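PDB 3WZ1: beta-agarase AgaA from Microbulbifer thermotolerans, which hydrolyses beta-1,4-galactosidic linkages within agarose chains in endo fashion, releasing neoagarotetraose as the main product. Local coordinates for residues L115-W120 against N262-D267; V10-N13 against T19-L22; L59-P64 against G79-T84. One frame throughout, in Å; residues are numbered along the deposited sequence.

Contact 1: L115-W120 against N262-D267; sequences LASDFW and NTYYVD. With NA (sodium ion), chain B.
With CG of Tyr264 swung opposite its backbone N (chi1 161°) and OG of Ser117 turned beside its own N, the phenol ring is laid against the serine methylene. CB of Ser117 sits over the middle of the ring, 3.6 Å from the centroid of Tyr264 and only 10° off the ring normal, a CH-pi contact made face-on. The serine hydroxyl is engaged elsewhere, by the backbone N of Ser111. At its far end the ring meets strand 116-120 near the ring plane: OH of Tyr264 donates a weak hydrogen bond of 2.9 Å to O of Asp118. Replacing Tyr264 by an alanine would probably open a gap over CB of Ser117 and leave O of Asp118 without this donor. The side chain of Asp118 touches Glu134, the predicted proton donor. Further along, O and OD1 of Asp267 bind a sodium ion, the latter at 2.4 Å, together with Asp4, Asp28 and Gly72. The two strands run at 26° to each other with axes 8.4 Å apart, a spacing bridged by side chains in the packed interior of the GH16 beta-jelly roll.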
loop_
_atom_site.group_PDB
_atom_site.type_symbol
_atom_site.label_atom_id
_atom_site.label_comp_id
_atom_site.label_asym_id
_atom_site.label_seq_id
_atom_site.Cartn_x
_atom_site.Cartn_y
_atom_site.Cartn_z
ATOM N N LEU A 115 -3.535 -6.242 -11.758
ATOM C CA LEU A 115 -3.696 -5.008 -10.997
ATOM C C LEU A 115 -2.664 -4.895 -9.901
ATOM O O LEU A 115 -2.246 -5.898 -9.329
ATOM C CB LEU A 115 -5.073 -5.004 -10.345
ATOM C CG LEU A 115 -6.268 -5.089 -11.289
ATOM C CD1 LEU A 115 -7.522 -5.449 -10.527
ATOM C CD2 LEU A 115 -6.432 -3.760 -12.006
ATOM N N ALA A 116 -2.320 -3.658 -9.554
ATOM C CA ALA A 116 -1.548 -3.407 -8.338
ATOM C C ALA A 116 -2.416 -3.617 -7.103
ATOM O O ALA A 116 -3.530 -3.093 -7.048
ATOM C CB ALA A 116 -1.017 -1.976 -8.345
ATOM N N SER A 117 -1.914 -4.393 -6.133
ATOM C CA SER A 117 -2.445 -4.470 -4.771
ATOM C C SER A 117 -1.555 -3.564 -3.933
ATOM O O SER A 117 -0.327 -3.758 -3.892
ATOM C CB SER A 117 -2.429 -5.905 -4.217
ATOM O OG SER A 117 -3.257 -6.781 -4.974
ATOM N N ASP A 118 -2.151 -2.549 -3.300
ATOM C CA ASP A 118 -1.384 -1.448 -2.696
ATOM C C ASP A 118 -1.693 -1.181 -1.225
ATOM O O ASP A 118 -2.851 -1.226 -0.794
ATOM C CB ASP A 118 -1.616 -0.134 -3.448
ATOM C CG ASP A 118 -1.319 -0.229 -4.931
ATOM O OD1 ASP A 118 -0.287 -0.844 -5.286
ATOM O OD2 ASP A 118 -2.096 0.364 -5.750
ATOM N N PHE A 119 -0.635 -0.848 -0.484
ATOM C CA PHE A 119 -0.705 -0.252 0.859
ATOM C C PHE A 119 0.332 0.839 0.811
ATOM O O PHE A 119 1.534 0.567 0.682
ATOM C CB PHE A 119 -0.402 -1.276 1.947
ATOM C CG PHE A 119 -0.238 -0.689 3.333
ATOM C CD1 PHE A 119 -1.233 0.080 3.923
ATOM C CD2 PHE A 119 0.929 -0.955 4.053
ATOM C CE1 PHE A 119 -1.063 0.571 5.233
ATOM C CE2 PHE A 119 1.099 -0.460 5.341
ATOM C CZ PHE A 119 0.104 0.281 5.930
ATOM N N TRP A 120 -0.134 2.087 0.816
ATOM C CA TRP A 120 0.754 3.187 0.471
ATOM C C TRP A 120 0.303 4.489 1.130
ATOM O O TRP A 120 -0.723 4.534 1.799
ATOM C CB TRP A 120 0.857 3.328 -1.046
ATOM C CG TRP A 120 -0.408 3.694 -1.740
ATOM C CD1 TRP A 120 -1.555 2.960 -1.816
ATOM C CD2 TRP A 120 -0.640 4.874 -2.521
ATOM N NE1 TRP A 120 -2.476 3.599 -2.595
ATOM C CE2 TRP A 120 -1.950 4.789 -3.028
ATOM C CE3 TRP A 120 0.132 5.983 -2.832
ATOM C CZ2 TRP A 120 -2.508 5.780 -3.841
ATOM C CZ3 TRP A 120 -0.424 6.978 -3.621
ATOM C CH2 TRP A 120 -1.732 6.866 -4.121
ATOM N N ASN A 262 -10.148 -12.121 -7.777
ATOM C CA ASN A 262 -10.378 -10.700 -8.022
ATOM C C ASN A 262 -10.308 -9.837 -6.772
ATOM O O ASN A 262 -10.629 -8.650 -6.823
ATOM C CB ASN A 262 -11.729 -10.520 -8.750
ATOM C CG ASN A 262 -12.927 -10.886 -7.890
ATOM O OD1 ASN A 262 -12.810 -11.198 -6.709
ATOM N ND2 ASN A 262 -14.117 -10.827 -8.494
ATOM N N THR A 263 -9.850 -10.406 -5.659
ATOM C CA THR A 263 -9.905 -9.703 -4.390
ATOM C C THR A 263 -8.569 -9.733 -3.659
ATOM O O THR A 263 -7.905 -10.775 -3.580
ATOM C CB THR A 263 -11.029 -10.265 -3.493
ATOM O OG1 THR A 263 -12.268 -10.200 -4.214
ATOM C CG2 THR A 263 -11.175 -9.468 -2.225
ATOM N N TYR A 264 -8.230 -8.564 -3.112
ATOM C CA TYR A 264 -7.009 -8.308 -2.314
ATOM C C TYR A 264 -7.455 -8.202 -0.876
ATOM O O TYR A 264 -8.391 -7.468 -0.581
ATOM C CB TYR A 264 -6.404 -6.992 -2.815
ATOM C CG TYR A 264 -5.407 -6.221 -1.967
ATOM C CD1 TYR A 264 -4.364 -6.845 -1.280
ATOM C CD2 TYR A 264 -5.459 -4.841 -1.923
ATOM C CE1 TYR A 264 -3.451 -6.110 -0.562
ATOM C CE2 TYR A 264 -4.518 -4.094 -1.227
ATOM C CZ TYR A 264 -3.530 -4.733 -0.520
ATOM O OH TYR A 264 -2.592 -3.978 0.190
ATOM N N TYR A 265 -6.831 -8.960 0.025
ATOM C CA TYR A 265 -7.271 -9.027 1.427
ATOM C C TYR A 265 -6.225 -8.484 2.361
ATOM O O TYR A 265 -5.043 -8.789 2.204
ATOM C CB TYR A 265 -7.572 -10.474 1.865
ATOM C CG TYR A 265 -8.685 -11.125 1.107
ATOM C CD1 TYR A 265 -10.006 -10.932 1.469
ATOM C CD2 TYR A 265 -8.410 -11.947 0.026
ATOM C CE1 TYR A 265 -11.033 -11.545 0.771
ATOM C CE2 TYR A 265 -9.430 -12.542 -0.685
ATOM C CZ TYR A 265 -10.728 -12.347 -0.299
ATOM O OH TYR A 265 -11.748 -12.938 -1.035
ATOM N N VAL A 266 -6.667 -7.704 3.337
ATOM C CA VAL A 266 -5.767 -7.132 4.339
ATOM C C VAL A 266 -6.220 -7.588 5.713
ATOM O O VAL A 266 -7.302 -7.245 6.168
ATOM C CB VAL A 266 -5.723 -5.597 4.201
ATOM C CG1 VAL A 266 -4.881 -4.972 5.319
ATOM C CG2 VAL A 266 -5.187 -5.222 2.831
ATOM N N ASP A 267 -5.381 -8.387 6.372
ATOM C CA ASP A 267 -5.644 -8.848 7.739
ATOM C C ASP A 267 -5.513 -7.708 8.741
ATOM O O ASP A 267 -6.305 -7.590 9.688
ATOM C CB ASP A 267 -4.685 -9.997 8.110
ATOM C CG ASP A 267 -5.106 -10.734 9.358
ATOM O OD1 ASP A 267 -6.303 -10.764 9.704
ATOM O OD2 ASP A 267 -4.206 -11.308 10.015
HETATM NA NA NA B . -7.634 -9.102 10.819
#

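Contact 2: V10-N13 against T19-L22; sequences VPAN and TWEL
Trp20 reaches from strand 18-22, an antiparallel neighbour of strand 264-276 in the beta-jelly roll, to the loop that precedes it, where Val10, Ala12 and Asn13 meet its indole. Because few residues separate the two segments, the contact closes a short excursion of the chain near the N-terminus of the catalytic domain.

The apolar part is led by Val10. Its CG1 branch lies over one face of the indole, 3.5 Å from the centroid of the five-membered ring of Trp20 and close to the normal, which makes a CH-pi contact. That branch is the one placed opposite the backbone N (chi1 174°), and this torsion puts it above the pyrrole part of the indole. At the benzene part, CB of Ala12 touches CZ2 of Trp20 at 3.7 Å, while the backbone carbon C of Asn13 approaches the same CZ2 obliquely, also at 3.7 Å. Tyr192 meets Trp20 edge-to-face, and Tyr103 and Tyr272 touch both Val10 and Trp20, so the loop and the strand share a cluster of aromatic neighbours.

The polar part is a single hydrogen bond between the segments. It ties the indole edge to the loop backbone and, with the valine methyl over the face, probably limits both sliding and rotation of the ring. NE1 of Trp20 donates to O of Ala12 at 3.0 Å with an N-H...O angle of 145°; the oxygen lies near the indole plane, yet the nitrogen stands 49° out of the carbonyl plane of Ala12.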
loop_
_atom_site.group_PDB
_atom_site.type_symbol
_atom_site.label_atom_id
_atom_site.label_comp_id
_atom_site.label_asym_id
_atom_site.label_seq_id
_atom_site.Cartn_x
_atom_site.Cartn_y
_atom_site.Cartn_z
ATOM N N VAL A 10 7.679 -5.633 16.183
ATOM C CA VAL A 10 8.090 -4.594 15.241
ATOM C C VAL A 10 9.600 -4.752 14.997
ATOM O O VAL A 10 10.378 -4.726 15.941
ATOM C CB VAL A 10 7.766 -3.194 15.808
ATOM C CG1 VAL A 10 8.306 -2.099 14.908
ATOM C CG2 VAL A 10 6.266 -3.015 15.996
ATOM N N PRO A 11 10.025 -4.940 13.735
ATOM C CA PRO A 11 11.427 -5.283 13.464
ATOM C C PRO A 11 12.396 -4.094 13.435
ATOM O O PRO A 11 13.606 -4.282 13.499
ATOM C CB PRO A 11 11.352 -5.961 12.104
ATOM C CG PRO A 11 10.174 -5.309 11.431
ATOM C CD PRO A 11 9.188 -5.034 12.521
ATOM N N ALA A 12 11.867 -2.884 13.341
ATOM C CA ALA A 12 12.694 -1.690 13.333
ATOM C C ALA A 12 13.121 -1.312 14.761
ATOM O O ALA A 12 12.512 -1.752 15.739
ATOM C CB ALA A 12 11.931 -0.543 12.665
ATOM N N ASN A 13 14.165 -0.491 14.836
ATOM C CA ASN A 13 14.749 -0.022 16.103
ATOM C C ASN A 13 14.234 1.390 16.387
ATOM O O ASN A 13 14.451 2.310 15.576
ATOM C CB ASN A 13 16.261 -0.002 15.930
ATOM C CG ASN A 13 17.015 0.449 17.171
ATOM O OD1 ASN A 13 16.455 0.944 18.147
ATOM N ND2 ASN A 13 18.334 0.285 17.117
ATOM N N THR A 19 10.681 2.894 22.888
ATOM C CA THR A 19 9.837 1.740 22.639
ATOM C C THR A 19 8.770 2.122 21.609
ATOM O O THR A 19 8.569 3.290 21.334
ATOM C CB THR A 19 9.234 1.242 23.961
ATOM O OG1 THR A 19 8.597 -0.027 23.767
ATOM C CG2 THR A 19 8.245 2.258 24.537
ATOM N N TRP A 20 8.132 1.127 21.024
ATOM C CA TRP A 20 7.103 1.346 20.015
ATOM C C TRP A 20 5.745 1.464 20.666
ATOM O O TRP A 20 5.297 0.529 21.346
ATOM C CB TRP A 20 7.071 0.208 19.014
ATOM C CG TRP A 20 8.303 0.118 18.167
ATOM C CD1 TRP A 20 9.265 -0.850 18.211
ATOM C CD2 TRP A 20 8.721 1.045 17.158
ATOM N NE1 TRP A 20 10.236 -0.601 17.296
ATOM C CE2 TRP A 20 9.935 0.553 16.624
ATOM C CE3 TRP A 20 8.182 2.227 16.632
ATOM C CZ2 TRP A 20 10.628 1.210 15.613
ATOM C CZ3 TRP A 20 8.868 2.869 15.613
ATOM C CH2 TRP A 20 10.075 2.355 15.113
ATOM N N GLU A 21 5.080 2.576 20.421
ATOM C CA GLU A 21 3.744 2.828 20.922
ATOM C C GLU A 21 2.728 2.724 19.780
ATOM O O GLU A 21 2.873 3.363 18.733
ATOM C CB GLU A 21 3.686 4.213 21.544
ATOM C CG GLU A 21 2.362 4.604 22.178
ATOM C CD GLU A 21 2.523 5.861 23.018
ATOM O OE1 GLU A 21 2.984 5.761 24.161
ATOM O OE2 GLU A 21 2.239 6.951 22.512
ATOM N N LEU A 22 1.688 1.931 20.000
ATOM C CA LEU A 22 0.665 1.729 18.981
ATOM C C LEU A 22 -0.090 3.004 18.694
ATOM O O LEU A 22 -0.620 3.659 19.627
ATOM C CB LEU A 22 -0.324 0.646 19.412
ATOM C CG LEU A 22 -1.340 0.166 18.360
ATOM C CD1 LEU A 22 -0.716 -0.774 17.338
ATOM C CD2 LEU A 22 -2.489 -0.505 19.098
#

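Contact 3: L59-P64 against G79-T84; sequences LTEWHP and GRKPGT
Glu61 and Lys81 join by a salt bridge at the surface of the jelly roll, between the short strand 60-62 and the type II beta turn from Lys81 to Thr84 that follows strand 73-80. NZ of Lys81 donates to OE1 of Glu61 at 2.8 Å, and OE1 accepts with its syn lone pair, on the side of the other carboxylate oxygen. OE2 of Glu61 stays farther away, 4.1 Å from NZ of Lys81, so the ammonium is held by one oxygen and does not straddle the carboxylate. The same OE1 of Glu61 also lies 3.5 Å from CD of Lys81.

Both side chains start opposite their backbone N (chi1 -165° for Glu61, 171° for Lys81), and the lysine continues fully extended, which lets its end span backbones whose CA atoms, Glu61 to Lys81, are 8.3 Å apart. Tyr88 of strand 87-94 touches both side chains, and that strand pairs with both 60-62 and 73-80, which probably sets the spacing that the bridge spans. Behind the lysine, the turn is fastened at its own carbonyl: O of Lys81 accepts from N of Thr84 at 3.2 Å and from OG1 of Thr84 at 2.8 Å, both donors coming from the same face of the carbonyl plane.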
loop_
_atom_site.group_PDB
_atom_site.type_symbol
_atom_site.label_atom_id
_atom_site.label_comp_id
_atom_site.label_asym_id
_atom_site.label_seq_id
_atom_site.Cartn_x
_atom_site.Cartn_y
_atom_site.Cartn_z
ATOM N N LEU A 59 -7.161 2.586 -16.205
ATOM C CA LEU A 59 -8.584 2.274 -16.419
ATOM C C LEU A 59 -9.340 2.144 -15.079
ATOM O O LEU A 59 -10.478 1.706 -15.041
ATOM C CB LEU A 59 -8.724 1.005 -17.258
ATOM C CG LEU A 59 -7.999 1.042 -18.605
ATOM C CD1 LEU A 59 -8.088 -0.299 -19.298
ATOM C CD2 LEU A 59 -8.539 2.169 -19.480
ATOM N N THR A 60 -8.719 2.582 -13.988
ATOM C CA THR A 60 -9.320 2.517 -12.661
ATOM C C THR A 60 -10.489 3.497 -12.513
ATOM O O THR A 60 -10.398 4.647 -12.943
ATOM C CB THR A 60 -8.314 2.950 -11.578
ATOM O OG1 THR A 60 -7.119 2.164 -11.707
ATOM C CG2 THR A 60 -8.877 2.861 -10.154
ATOM N N GLU A 61 -11.540 3.027 -11.861
ATOM C CA GLU A 61 -12.491 3.913 -11.258
ATOM C C GLU A 61 -12.796 3.437 -9.847
ATOM O O GLU A 61 -13.498 2.450 -9.655
ATOM C CB GLU A 61 -13.758 4.024 -12.103
ATOM C CG GLU A 61 -14.596 5.193 -11.681
ATOM C CD GLU A 61 -15.898 5.327 -12.460
ATOM O OE1 GLU A 61 -15.890 5.280 -13.704
ATOM O OE2 GLU A 61 -16.919 5.513 -11.787
ATOM N N TRP A 62 -12.216 4.093 -8.843
ATOM C CA TRP A 62 -12.458 3.662 -7.462
ATOM C C TRP A 62 -13.928 3.800 -7.116
ATOM O O TRP A 62 -14.589 4.741 -7.542
ATOM C CB TRP A 62 -11.590 4.420 -6.462
ATOM C CG TRP A 62 -10.118 4.119 -6.614
ATOM C CD1 TRP A 62 -9.528 2.868 -6.649
ATOM C CD2 TRP A 62 -9.044 5.065 -6.699
ATOM N NE1 TRP A 62 -8.163 2.992 -6.774
ATOM C CE2 TRP A 62 -7.841 4.327 -6.816
ATOM C CE3 TRP A 62 -8.978 6.462 -6.674
ATOM C CZ2 TRP A 62 -6.593 4.948 -6.923
ATOM C CZ3 TRP A 62 -7.733 7.071 -6.777
ATOM C CH2 TRP A 62 -6.558 6.314 -6.904
ATOM N N HIS A 63 -14.442 2.813 -6.399
ATOM C CA HIS A 63 -15.878 2.664 -6.177
ATOM C C HIS A 63 -16.110 2.198 -4.740
ATOM O O HIS A 63 -15.499 1.220 -4.288
ATOM C CB HIS A 63 -16.387 1.655 -7.189
ATOM C CG HIS A 63 -17.883 1.514 -7.260
ATOM N ND1 HIS A 63 -18.678 1.266 -6.165
ATOM C CD2 HIS A 63 -18.710 1.490 -8.331
ATOM C CE1 HIS A 63 -19.937 1.133 -6.554
ATOM N NE2 HIS A 63 -19.986 1.261 -7.863
ATOM N N PRO A 64 -16.987 2.894 -3.986
ATOM C CA PRO A 64 -17.121 2.580 -2.566
ATOM C C PRO A 64 -17.606 1.145 -2.293
ATOM O O PRO A 64 -17.284 0.577 -1.262
ATOM C CB PRO A 64 -18.084 3.664 -2.041
ATOM C CG PRO A 64 -18.814 4.125 -3.240
ATOM C CD PRO A 64 -17.854 4.018 -4.382
ATOM N N GLY A 79 -14.144 -5.280 -10.378
ATOM C CA GLY A 79 -15.162 -5.713 -11.336
ATOM C C GLY A 79 -15.140 -4.853 -12.565
ATOM O O GLY A 79 -14.602 -3.749 -12.545
ATOM N N ARG A 80 -15.706 -5.367 -13.648
ATOM C CA ARG A 80 -15.823 -4.593 -14.875
ATOM C C ARG A 80 -16.903 -3.535 -14.693
ATOM O O ARG A 80 -17.996 -3.836 -14.174
ATOM C CB ARG A 80 -16.194 -5.492 -16.047
ATOM C CG ARG A 80 -16.412 -4.740 -17.362
ATOM C CD ARG A 80 -15.151 -4.092 -17.882
ATOM N NE ARG A 80 -14.180 -5.094 -18.292
ATOM C CZ ARG A 80 -12.860 -4.972 -18.212
ATOM N NH1 ARG A 80 -12.281 -3.861 -17.738
ATOM N NH2 ARG A 80 -12.094 -5.983 -18.620
ATOM N N LYS A 81 -16.604 -2.307 -15.114
ATOM C CA LYS A 81 -17.635 -1.273 -15.190
ATOM C C LYS A 81 -18.455 -1.576 -16.442
ATOM O O LYS A 81 -17.896 -1.554 -17.549
ATOM C CB LYS A 81 -16.996 0.115 -15.239
ATOM C CG LYS A 81 -17.998 1.224 -15.525
ATOM C CD LYS A 81 -17.367 2.596 -15.459
ATOM C CE LYS A 81 -18.406 3.703 -15.647
ATOM N NZ LYS A 81 -17.700 5.007 -15.763
ATOM N N PRO A 82 -19.744 -1.919 -16.271
ATOM C CA PRO A 82 -20.505 -2.418 -17.419
ATOM C C PRO A 82 -20.524 -1.483 -18.627
ATOM O O PRO A 82 -20.693 -0.278 -18.497
ATOM C CB PRO A 82 -21.912 -2.623 -16.851
ATOM C CG PRO A 82 -21.703 -2.887 -15.408
ATOM C CD PRO A 82 -20.523 -2.039 -15.020
ATOM N N GLY A 83 -20.296 -2.073 -19.793
ATOM C CA GLY A 83 -20.323 -1.357 -21.061
ATOM C C GLY A 83 -19.118 -0.488 -21.346
ATOM O O GLY A 83 -19.155 0.352 -22.245
ATOM N N THR A 84 -18.048 -0.652 -20.567
ATOM C CA THR A 84 -16.843 0.153 -20.736
ATOM C C THR A 84 -15.621 -0.765 -20.636
ATOM O O THR A 84 -15.756 -1.970 -20.411
ATOM C CB THR A 84 -16.703 1.228 -19.625
ATOM O OG1 THR A 84 -16.292 0.592 -18.397
ATOM C CG2 THR A 84 -17.995 1.943 -19.380
#

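The three contacts, a worked example, lie at the middle and at two distant margins of one jelly roll. Along the chain they come in series: contact 2 closes first, then contact 3, then contact 1, whose segments lie far apart in sequence. Contact 1 is buried near the centre of the domain; contacts 2 and 3 lie on opposite sides of that centre, about 39 Å apart, centre to centre. Strand 264-276 connects them: it carries one side of contact 1 and pairs antiparallel with strand 18-22 of contact 2 and strand 73-80 of contact 3, so one strand relates core to both margins. Contacts 1 and 3 are neighbours without touching, their nearest atoms about 5 Å apart.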